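Local structure of 3',5'-cyclic-nucleotide phosphodiesterase 1 (Saccharomyces cerevisiae, 4OJV) at residues Y299-L304 against E342-L347; V164-V169 against D177-R182; V2-T7 against F202-I207. The protein is a dinuclear zinc phosphodiesterase of class II, a family in the metallo-hydrolase clan that is built on the metallo-beta-lactamase fold. All blocks are in the same frame, centred on the assembly; numbering follows the deposited sequence.

Interaction 1 (Y299-L304 against E342-L347); sequences YLINEL and EELRFL
Two helices from successive beta-alpha-beta crossovers of the metallo-beta-lactamase fold, 297-311 and 336-350, meet here through Leu-300 and Ile-301 on one and Leu-344 and Leu-347 on the other. The axes of segments 299-304 and 342-347 approach to 10.0 Å at a crossing angle of -39°, and the nearest CA atoms are those of Ile-301 and Leu-347. The side chains that meet are all aliphatic. Leu-344 reaches across with its CD2 methyl, which touches two residues at once: it lies 3.9 Å from CD2 of Leu-300 and 3.8 Å from CG1 of Ile-301. The Leu-300 and Leu-344 side chains cross at about a right angle, methyl against methyl. With CG anti to the backbone N (chi1 176°), the Leu-300 branch is directed to where its CD2 meets CD2 of Leu-344. Ile-301 works with both branches. Its CG1 packs 3.7 Å from CB of Leu-347, while CG2 rests more loosely on the same CB. The longer branch bends at chi2 (-67°), which brings CD1 within 3.6 Å of the backbone O of Leu-344. Ile-301 is therefore wedged between residues one helical turn apart, and Leu-347 answers it with the root of its side chain. Leu-344 also packs on Val-324 and Leu-304 on Val-322, both of strand 321-325, which lies between these helices in the chain, and Pro-297 at the start of the first helix lies against Leu-344 and Leu-347.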
loop_
_atom_site.group_PDB
_atom_site.type_symbol
_atom_site.label_atom_id
_atom_site.label_comp_id
_atom_site.label_asym_id
_atom_site.label_seq_id
_atom_site.Cartn_x
_atom_site.Cartn_y
_atom_site.Cartn_z
ATOM N N TYR A 299 7.524 21.755 -17.393
ATOM C CA TYR A 299 6.075 21.873 -17.461
ATOM C C TYR A 299 5.487 22.510 -16.200
ATOM O O TYR A 299 4.578 23.347 -16.282
ATOM C CB TYR A 299 5.422 20.529 -17.773
ATOM C CG TYR A 299 5.835 19.991 -19.127
ATOM C CD1 TYR A 299 5.355 20.568 -20.305
ATOM C CD2 TYR A 299 6.718 18.918 -19.229
ATOM C CE1 TYR A 299 5.740 20.081 -21.548
ATOM C CE2 TYR A 299 7.110 18.424 -20.465
ATOM C CZ TYR A 299 6.620 19.007 -21.617
ATOM O OH TYR A 299 7.009 18.513 -22.839
ATOM N N LEU A 300 6.017 22.149 -15.033
ATOM C CA LEU A 300 5.544 22.765 -13.803
ATOM C C LEU A 300 5.888 24.267 -13.791
ATOM O O LEU A 300 5.045 25.100 -13.462
ATOM C CB LEU A 300 6.098 22.062 -12.561
ATOM C CG LEU A 300 5.718 22.716 -11.219
ATOM C CD1 LEU A 300 4.213 22.907 -11.054
ATOM C CD2 LEU A 300 6.258 21.921 -10.042
ATOM N N ILE A 301 7.123 24.609 -14.144
ATOM C CA ILE A 301 7.505 26.022 -14.201
ATOM C C ILE A 301 6.656 26.786 -15.226
ATOM O O ILE A 301 6.265 27.926 -14.975
ATOM C CB ILE A 301 9.028 26.204 -14.419
ATOM C CG1 ILE A 301 9.818 25.771 -13.171
ATOM C CG2 ILE A 301 9.380 27.646 -14.799
ATOM C CD1 ILE A 301 9.618 26.635 -11.936
ATOM N N ASN A 302 6.319 26.154 -16.351
ATOM C CA ASN A 302 5.444 26.811 -17.329
ATOM C C ASN A 302 4.071 27.127 -16.743
ATOM O O ASN A 302 3.512 28.199 -16.995
ATOM C CB ASN A 302 5.279 25.972 -18.598
ATOM C CG ASN A 302 6.503 26.006 -19.492
ATOM O OD1 ASN A 302 7.429 26.784 -19.276
ATOM N ND2 ASN A 302 6.510 25.154 -20.509
ATOM N N GLU A 303 3.526 26.198 -15.957
ATOM C CA GLU A 303 2.252 26.427 -15.287
ATOM C C GLU A 303 2.335 27.563 -14.274
ATOM O O GLU A 303 1.466 28.440 -14.247
ATOM C CB GLU A 303 1.719 25.139 -14.638
ATOM C CG GLU A 303 1.339 24.047 -15.639
ATOM C CD GLU A 303 0.348 24.513 -16.700
ATOM O OE1 GLU A 303 -0.555 25.316 -16.379
ATOM O OE2 GLU A 303 0.468 24.076 -17.866
ATOM N N LEU A 304 3.386 27.562 -13.461
ATOM C CA LEU A 304 3.596 28.639 -12.494
ATOM C C LEU A 304 3.825 29.983 -13.187
ATOM O O LEU A 304 3.363 31.016 -12.701
ATOM C CB LEU A 304 4.732 28.290 -11.538
ATOM C CG LEU A 304 4.490 27.077 -10.635
ATOM C CD1 LEU A 304 5.775 26.712 -9.916
ATOM C CD2 LEU A 304 3.371 27.351 -9.641
ATOM N N GLU A 342 16.536 21.209 -7.636
ATOM C CA GLU A 342 17.549 22.055 -8.268
ATOM C C GLU A 342 17.094 22.573 -9.617
ATOM O O GLU A 342 17.280 23.747 -9.932
ATOM C CB GLU A 342 18.834 21.263 -8.426
ATOM C CG GLU A 342 19.528 21.011 -7.110
ATOM C CD GLU A 342 20.695 20.069 -7.245
ATOM O OE1 GLU A 342 20.898 19.524 -8.353
ATOM O OE2 GLU A 342 21.409 19.875 -6.238
ATOM N N GLU A 343 16.476 21.700 -10.407
ATOM C CA GLU A 343 15.972 22.065 -11.726
ATOM C C GLU A 343 14.856 23.094 -11.643
ATOM O O GLU A 343 14.833 24.068 -12.408
ATOM C CB GLU A 343 15.545 20.820 -12.512
ATOM C CG GLU A 343 16.739 19.953 -12.892
ATOM C CD GLU A 343 16.375 18.643 -13.567
ATOM O OE1 GLU A 343 15.208 18.200 -13.502
ATOM O OE2 GLU A 343 17.277 18.036 -14.178
ATOM N N LEU A 344 13.937 22.901 -10.699
ATOM C CA LEU A 344 12.853 23.861 -10.507
ATOM C C LEU A 344 13.373 25.231 -10.070
ATOM O O LEU A 344 12.930 26.262 -10.591
ATOM C CB LEU A 344 11.837 23.341 -9.492
ATOM C CG LEU A 344 10.926 22.206 -9.964
ATOM C CD1 LEU A 344 10.186 21.605 -8.780
ATOM C CD2 LEU A 344 9.940 22.674 -11.014
ATOM N N ARG A 345 14.304 25.242 -9.124
ATOM C CA ARG A 345 14.869 26.506 -8.640
ATOM C C ARG A 345 15.632 27.236 -9.747
ATOM O O ARG A 345 15.528 28.464 -9.878
ATOM C CB ARG A 345 15.751 26.274 -7.420
ATOM C CG ARG A 345 14.951 25.963 -6.168
ATOM C CD ARG A 345 15.862 25.644 -5.001
ATOM N NE ARG A 345 15.094 25.454 -3.772
ATOM C CZ ARG A 345 15.561 24.872 -2.672
ATOM N NH1 ARG A 345 16.797 24.394 -2.635
ATOM N NH2 ARG A 345 14.783 24.752 -1.604
ATOM N N PHE A 346 16.369 26.472 -10.553
ATOM C CA PHE A 346 17.107 27.050 -11.676
ATOM C C PHE A 346 16.149 27.666 -12.694
ATOM O O PHE A 346 16.342 28.806 -13.134
ATOM C CB PHE A 346 17.996 25.997 -12.346
ATOM C CG PHE A 346 18.751 26.517 -13.542
ATOM C CD1 PHE A 346 18.172 26.499 -14.809
ATOM C CD2 PHE A 346 20.038 27.028 -13.401
ATOM C CE1 PHE A 346 18.860 26.983 -15.913
ATOM C CE2 PHE A 346 20.732 27.511 -14.504
ATOM C CZ PHE A 346 20.140 27.490 -15.757
ATOM N N LEU A 347 15.109 26.923 -13.064
ATOM C CA LEU A 347 14.157 27.385 -14.063
ATOM C C LEU A 347 13.328 28.565 -13.562
ATOM O O LEU A 347 13.016 29.475 -14.333
ATOM C CB LEU A 347 13.258 26.244 -14.552
ATOM C CG LEU A 347 13.919 25.170 -15.425
ATOM C CD1 LEU A 347 13.016 23.948 -15.539
ATOM C CD2 LEU A 347 14.284 25.705 -16.808
#

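Interaction 2 (V164-V169 against D177-R182); sequences VLQKHV and DLTAER
Gln-166 reaches from helix 159-169 to Thr-179 in the loop that follows, a contact inside the beta-alpha-beta crossover between the parallel strands 153-157 and 186-190. From CB the chain first runs outward, with CG anti to the backbone N (chi1 -168°); CB and CG meet nothing in segment 177-182. At chi2 (80°) it bends and carries the amide toward the loop, where CD comes to 4.1 Å from OG1 of Thr-179. OE1 is turned away from that hydroxyl, and the work is left to NE2, which donates a hydrogen bond to Thr-179 OG1 over 3.1 Å. The bond is fairly straight, with 160° at the hydrogen, and OG1 lies in the plane of the amide. The Thr-179 hydroxyl in turn donates to OD1 of Asp-177, 2.6 Å from OG1, linking the Gln-166 side-chain amide to the buried Asp-177 carboxylate. Both Gln-166 and Thr-179 also lean on Leu-188 of strand 186-190. On the same helix His-168 hydrogen-bonds to His-168 of the second subunit, while Asp-177 in the loop packs on Lys-218 of that subunit, which places the contact beside the dimer interface. Asp-177 begins a beta turn closed by Ala-180 N on Asp-177 O at 3.0 Å, and the same Ala-180 N makes a second, weak bond of 3.3 Å to OD1 of Asp-177, the oxygen that accepts the Thr-179 hydroxyl bond on its syn lone pair.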
loop_
_atom_site.group_PDB
_atom_site.type_symbol
_atom_site.label_atom_id
_atom_site.label_comp_id
_atom_site.label_asym_id
_atom_site.label_seq_id
_atom_site.Cartn_x
_atom_site.Cartn_y
_atom_site.Cartn_z
ATOM N N VAL A 164 -16.120 5.662 -10.429
ATOM C CA VAL A 164 -15.137 4.594 -10.510
ATOM C C VAL A 164 -15.006 3.863 -9.176
ATOM O O VAL A 164 -14.922 2.639 -9.143
ATOM C CB VAL A 164 -13.781 5.139 -10.991
ATOM C CG1 VAL A 164 -12.677 4.101 -10.850
ATOM C CG2 VAL A 164 -13.908 5.581 -12.439
ATOM N N LEU A 165 -15.005 4.598 -8.066
ATOM C CA LEU A 165 -14.928 3.940 -6.759
ATOM C C LEU A 165 -16.136 3.017 -6.539
ATOM O O LEU A 165 -15.996 1.902 -6.017
ATOM C CB LEU A 165 -14.806 4.967 -5.629
ATOM C CG LEU A 165 -13.525 5.804 -5.633
ATOM C CD1 LEU A 165 -13.532 6.760 -4.451
ATOM C CD2 LEU A 165 -12.258 4.958 -5.638
ATOM N N GLN A 166 -17.319 3.474 -6.955
ATOM C CA GLN A 166 -18.524 2.685 -6.764
ATOM C C GLN A 166 -18.477 1.409 -7.606
ATOM O O GLN A 166 -18.800 0.328 -7.119
ATOM C CB GLN A 166 -19.766 3.516 -7.093
ATOM C CG GLN A 166 -21.077 2.876 -6.655
ATOM C CD GLN A 166 -21.329 3.077 -5.176
ATOM O OE1 GLN A 166 -21.556 4.195 -4.725
ATOM N NE2 GLN A 166 -21.282 1.995 -4.410
ATOM N N LYS A 167 -18.078 1.544 -8.868
ATOM C CA LYS A 167 -18.139 0.427 -9.807
ATOM C C LYS A 167 -16.970 -0.550 -9.660
ATOM O O LYS A 167 -17.136 -1.762 -9.793
ATOM C CB LYS A 167 -18.180 0.962 -11.236
ATOM C CG LYS A 167 -18.327 -0.102 -12.308
ATOM C CD LYS A 167 -18.601 0.515 -13.670
ATOM C CE LYS A 167 -18.550 -0.543 -14.763
ATOM N NZ LYS A 167 -19.368 -1.749 -14.453
ATOM N N HIS A 168 -15.780 -0.011 -9.388
ATOM C CA HIS A 168 -14.547 -0.787 -9.515
ATOM C C HIS A 168 -13.840 -1.108 -8.232
ATOM O O HIS A 168 -12.951 -1.953 -8.243
ATOM C CB HIS A 168 -13.606 -0.123 -10.511
ATOM C CG HIS A 168 -14.173 -0.065 -11.897
ATOM N ND1 HIS A 168 -14.445 -1.180 -12.608
ATOM C CD2 HIS A 168 -14.510 1.009 -12.695
ATOM C CE1 HIS A 168 -14.949 -0.831 -13.800
ATOM N NE2 HIS A 168 -14.989 0.509 -13.857
ATOM N N VAL A 169 -14.227 -0.465 -7.126
ATOM C CA VAL A 169 -13.551 -0.679 -5.842
ATOM C C VAL A 169 -14.493 -1.287 -4.813
ATOM O O VAL A 169 -14.289 -2.425 -4.390
ATOM C CB VAL A 169 -12.896 0.620 -5.313
ATOM C CG1 VAL A 169 -12.236 0.370 -3.963
ATOM C CG2 VAL A 169 -11.864 1.141 -6.303
ATOM N N ASP A 177 -18.221 -4.235 -0.353
ATOM C CA ASP A 177 -18.935 -3.001 -0.631
ATOM C C ASP A 177 -19.460 -2.394 0.672
ATOM O O ASP A 177 -20.638 -2.522 1.029
ATOM C CB ASP A 177 -20.058 -3.212 -1.649
ATOM C CG ASP A 177 -20.730 -1.912 -2.044
ATOM O OD1 ASP A 177 -20.401 -0.853 -1.449
ATOM O OD2 ASP A 177 -21.590 -1.962 -2.953
ATOM N N LEU A 178 -18.573 -1.697 1.373
ATOM C CA LEU A 178 -18.907 -1.118 2.668
ATOM C C LEU A 178 -19.936 -0.016 2.529
ATOM O O LEU A 178 -20.632 0.286 3.494
ATOM C CB LEU A 178 -17.657 -0.599 3.382
ATOM C CG LEU A 178 -16.559 -1.640 3.610
ATOM C CD1 LEU A 178 -15.409 -1.011 4.379
ATOM C CD2 LEU A 178 -17.081 -2.877 4.322
ATOM N N THR A 179 -20.066 0.568 1.340
ATOM C CA THR A 179 -21.098 1.590 1.129
ATOM C C THR A 179 -22.522 1.020 1.166
ATOM O O THR A 179 -23.472 1.765 1.396
ATOM C CB THR A 179 -20.895 2.392 -0.173
ATOM O OG1 THR A 179 -21.317 1.628 -1.314
ATOM C CG2 THR A 179 -19.434 2.812 -0.333
ATOM N N ALA A 180 -22.656 -0.289 0.951
ATOM C CA ALA A 180 -23.955 -0.975 0.971
ATOM C C ALA A 180 -24.403 -1.382 2.372
ATOM O O ALA A 180 -25.570 -1.741 2.564
ATOM C CB ALA A 180 -23.911 -2.200 0.067
ATOM N N GLU A 181 -23.489 -1.355 3.341
ATOM C CA GLU A 181 -23.815 -1.729 4.719
ATOM C C GLU A 181 -24.784 -0.696 5.293
ATOM O O GLU A 181 -24.593 0.506 5.118
ATOM C CB GLU A 181 -22.538 -1.877 5.570
ATOM C CG GLU A 181 -22.761 -2.155 7.059
ATOM C CD GLU A 181 -23.173 -3.584 7.359
ATOM O OE1 GLU A 181 -24.279 -3.995 6.950
ATOM O OE2 GLU A 181 -22.396 -4.297 8.030
ATOM N N ARG A 182 -25.844 -1.171 5.946
ATOM C CA ARG A 182 -26.985 -0.323 6.305
ATOM C C ARG A 182 -26.685 0.835 7.257
ATOM O O ARG A 182 -27.420 1.816 7.277
ATOM C CB ARG A 182 -28.108 -1.179 6.897
ATOM C CG ARG A 182 -27.891 -1.458 8.376
ATOM C CD ARG A 182 -28.858 -2.448 8.962
ATOM N NE ARG A 182 -30.236 -1.988 8.897
ATOM C CZ ARG A 182 -31.238 -2.704 9.370
ATOM N NH1 ARG A 182 -30.983 -3.879 9.934
ATOM N NH2 ARG A 182 -32.474 -2.253 9.276
#

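Interaction 3 (V2-T7 against F202-I207); sequences VVFEIT and FPWDVI
Strand segments 4-7 and 204-207 belong to different sheets and share no backbone pairing: their nearest CA atoms, those of Phe-4 and Trp-204, are 10.8 Å apart, and the gap is bridged by the two aromatic side chains. The rings form an edge-to-face (T-shaped) pair, with the edge of Phe-4 directed at a face of the indole. The planes stand at 67°, and the centroid of the Phe-4 ring is 5.0 Å from that of the indole six-membered ring. Phe-4 does the touching with CD1 and CE1. CD1 lies 3.6 Å from CZ2 of Trp-204, while CE1 stands over the indole toward its rim, 3.8 Å from CE2 of Trp-204. In return CH2 of Trp-204 sits in the plane of the Phe-4 ring, at its edge. Phe-4 has CG anti to its carbonyl carbon (chi1 -61°), which takes the ring off the strand toward the indole.

Each ring has further support. CG1 of Val-3 lies 3.6 Å above one face of the Phe-4 ring. The indole face turned away from Phe-4 carries CB of Phe-202, brought back beneath it by an inverse gamma turn centred on Pro-203, so Trp-204 is sandwiched. Pro-27 of strand 22-27 also packs against Trp-204, and backbone bonds from Phe-4 to Leu-369 tie this end of the chain to the C-terminus. In a buried setting such as this, an aromatic C-H edge set against a pi face gains modest electrostatic attraction on top of dispersion, and these two strand segments are joined by aromatic side chains, not by backbone bonds.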
loop_
_atom_site.group_PDB
_atom_site.type_symbol
_atom_site.label_atom_id
_atom_site.label_comp_id
_atom_site.label_asym_id
_atom_site.label_seq_id
_atom_site.Cartn_x
_atom_site.Cartn_y
_atom_site.Cartn_z
ATOM N N VAL A 2 -0.051 31.746 10.446
ATOM C CA VAL A 2 -0.325 30.363 10.036
ATOM C C VAL A 2 -1.785 29.994 10.286
ATOM O O VAL A 2 -2.326 30.213 11.374
ATOM C CB VAL A 2 0.627 29.361 10.727
ATOM C CG1 VAL A 2 0.145 27.929 10.551
ATOM C CG2 VAL A 2 2.033 29.517 10.170
ATOM N N VAL A 3 -2.405 29.433 9.255
ATOM C CA VAL A 3 -3.814 29.072 9.263
ATOM C C VAL A 3 -4.005 27.561 9.128
ATOM O O VAL A 3 -4.963 27.014 9.673
ATOM C CB VAL A 3 -4.566 29.848 8.153
ATOM C CG1 VAL A 3 -5.944 29.274 7.863
ATOM C CG2 VAL A 3 -4.699 31.313 8.549
ATOM N N PHE A 4 -3.104 26.898 8.395
ATOM C CA PHE A 4 -3.252 25.473 8.071
ATOM C C PHE A 4 -2.121 24.632 8.628
ATOM O O PHE A 4 -0.958 25.037 8.583
ATOM C CB PHE A 4 -3.276 25.278 6.553
ATOM C CG PHE A 4 -4.417 25.969 5.857
ATOM C CD1 PHE A 4 -5.675 25.385 5.812
ATOM C CD2 PHE A 4 -4.223 27.192 5.221
ATOM C CE1 PHE A 4 -6.725 26.014 5.161
ATOM C CE2 PHE A 4 -5.267 27.826 4.562
ATOM C CZ PHE A 4 -6.519 27.237 4.529
ATOM N N GLU A 5 -2.462 23.440 9.110
ATOM C CA GLU A 5 -1.475 22.402 9.387
ATOM C C GLU A 5 -1.683 21.269 8.391
ATOM O O GLU A 5 -2.797 20.741 8.263
ATOM C CB GLU A 5 -1.595 21.871 10.815
ATOM C CG GLU A 5 -1.224 22.904 11.865
ATOM C CD GLU A 5 -1.427 22.436 13.301
ATOM O OE1 GLU A 5 -1.211 23.265 14.214
ATOM O OE2 GLU A 5 -1.799 21.262 13.517
ATOM N N ILE A 6 -0.616 20.911 7.682
ATOM C CA ILE A 6 -0.679 19.863 6.664
ATOM C C ILE A 6 0.271 18.746 7.065
ATOM O O ILE A 6 1.485 18.953 7.108
ATOM C CB ILE A 6 -0.286 20.380 5.264
ATOM C CG1 ILE A 6 -1.137 21.593 4.845
ATOM C CG2 ILE A 6 -0.397 19.245 4.249
ATOM C CD1 ILE A 6 -0.783 22.124 3.470
ATOM N N THR A 7 -0.276 17.571 7.370
ATOM C CA THR A 7 0.546 16.412 7.690
ATOM C C THR A 7 0.771 15.626 6.400
ATOM O O THR A 7 -0.183 15.178 5.769
ATOM C CB THR A 7 -0.123 15.492 8.727
ATOM O OG1 THR A 7 -0.623 16.260 9.829
ATOM C CG2 THR A 7 0.880 14.473 9.241
ATOM N N PHE A 202 -14.699 21.914 9.698
ATOM C CA PHE A 202 -13.904 23.131 9.725
ATOM C C PHE A 202 -14.650 24.239 8.995
ATOM O O PHE A 202 -15.384 23.961 8.051
ATOM C CB PHE A 202 -12.524 22.935 9.090
ATOM C CG PHE A 202 -11.752 21.751 9.622
ATOM C CD1 PHE A 202 -11.802 21.385 10.968
ATOM C CD2 PHE A 202 -10.929 21.022 8.766
ATOM C CE1 PHE A 202 -11.080 20.297 11.438
ATOM C CE2 PHE A 202 -10.202 19.936 9.232
ATOM C CZ PHE A 202 -10.275 19.578 10.567
ATOM N N PRO A 203 -14.441 25.500 9.417
ATOM C CA PRO A 203 -15.114 26.642 8.782
ATOM C C PRO A 203 -14.402 27.029 7.482
ATOM O O PRO A 203 -13.900 28.157 7.330
ATOM C CB PRO A 203 -15.017 27.739 9.847
ATOM C CG PRO A 203 -13.779 27.404 10.606
ATOM C CD PRO A 203 -13.693 25.902 10.622
ATOM N N TRP A 204 -14.353 26.059 6.568
ATOM C CA TRP A 204 -13.623 26.169 5.313
ATOM C C TRP A 204 -14.504 25.928 4.131
ATOM O O TRP A 204 -15.454 25.144 4.195
ATOM C CB TRP A 204 -12.535 25.118 5.228
ATOM C CG TRP A 204 -11.433 25.173 6.228
ATOM C CD1 TRP A 204 -11.211 26.092 7.250
ATOM C CD2 TRP A 204 -10.334 24.227 6.313
ATOM N NE1 TRP A 204 -10.067 25.785 7.946
ATOM C CE2 TRP A 204 -9.492 24.659 7.425
ATOM C CE3 TRP A 204 -9.976 23.091 5.593
ATOM C CZ2 TRP A 204 -8.343 23.967 7.787
ATOM C CZ3 TRP A 204 -8.815 22.410 5.964
ATOM C CH2 TRP A 204 -8.019 22.837 7.030
ATOM N N ASP A 205 -14.186 26.594 3.029
ATOM C CA ASP A 205 -14.745 26.261 1.727
ATOM C C ASP A 205 -13.827 25.269 1.031
ATOM O O ASP A 205 -12.606 25.321 1.203
ATOM C CB ASP A 205 -14.858 27.504 0.836
ATOM C CG ASP A 205 -15.783 28.565 1.398
ATOM O OD1 ASP A 205 -16.742 28.234 2.122
ATOM O OD2 ASP A 205 -15.547 29.745 1.072
ATOM N N VAL A 206 -14.423 24.381 0.242
ATOM C CA VAL A 206 -13.689 23.495 -0.660
ATOM C C VAL A 206 -14.193 23.729 -2.081
ATOM O O VAL A 206 -15.406 23.736 -2.323
ATOM C CB VAL A 206 -13.765 22.003 -0.233
ATOM C CG1 VAL A 206 -15.199 21.492 -0.162
ATOM C CG2 VAL A 206 -12.908 21.129 -1.143
ATOM N N ILE A 207 -13.257 23.937 -3.007
ATOM C CA ILE A 207 -13.599 24.256 -4.390
ATOM C C ILE A 207 -12.796 23.325 -5.305
ATOM O O ILE A 207 -11.577 23.473 -5.410
ATOM C CB ILE A 207 -13.310 25.740 -4.755
ATOM C CG1 ILE A 207 -13.568 26.684 -3.561
ATOM C CG2 ILE A 207 -14.127 26.134 -5.978
ATOM C CD1 ILE A 207 -13.075 28.105 -3.770
#

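How the interactions relate
Interactions 1 and 3 are buried and apolar, yet differ in place: interaction 1 joins helices of the outer layer through aliphatic branches, whereas interaction 3 ties the two central sheets together with a pair of aromatic rings. Interaction 2 is partly buried, smaller and polar, a short chain of hydrogen bonds between a helix and its following loop, close to the second subunit. Interactions 1 and 2 lie on opposite sides of the chain's centre, about 40 Å between centres, each within the crossovers of a different sheet. Along the chain, interaction 2 is nested in the long loop that interaction 3 closes, and interaction 1 follows both. None of the three touches another.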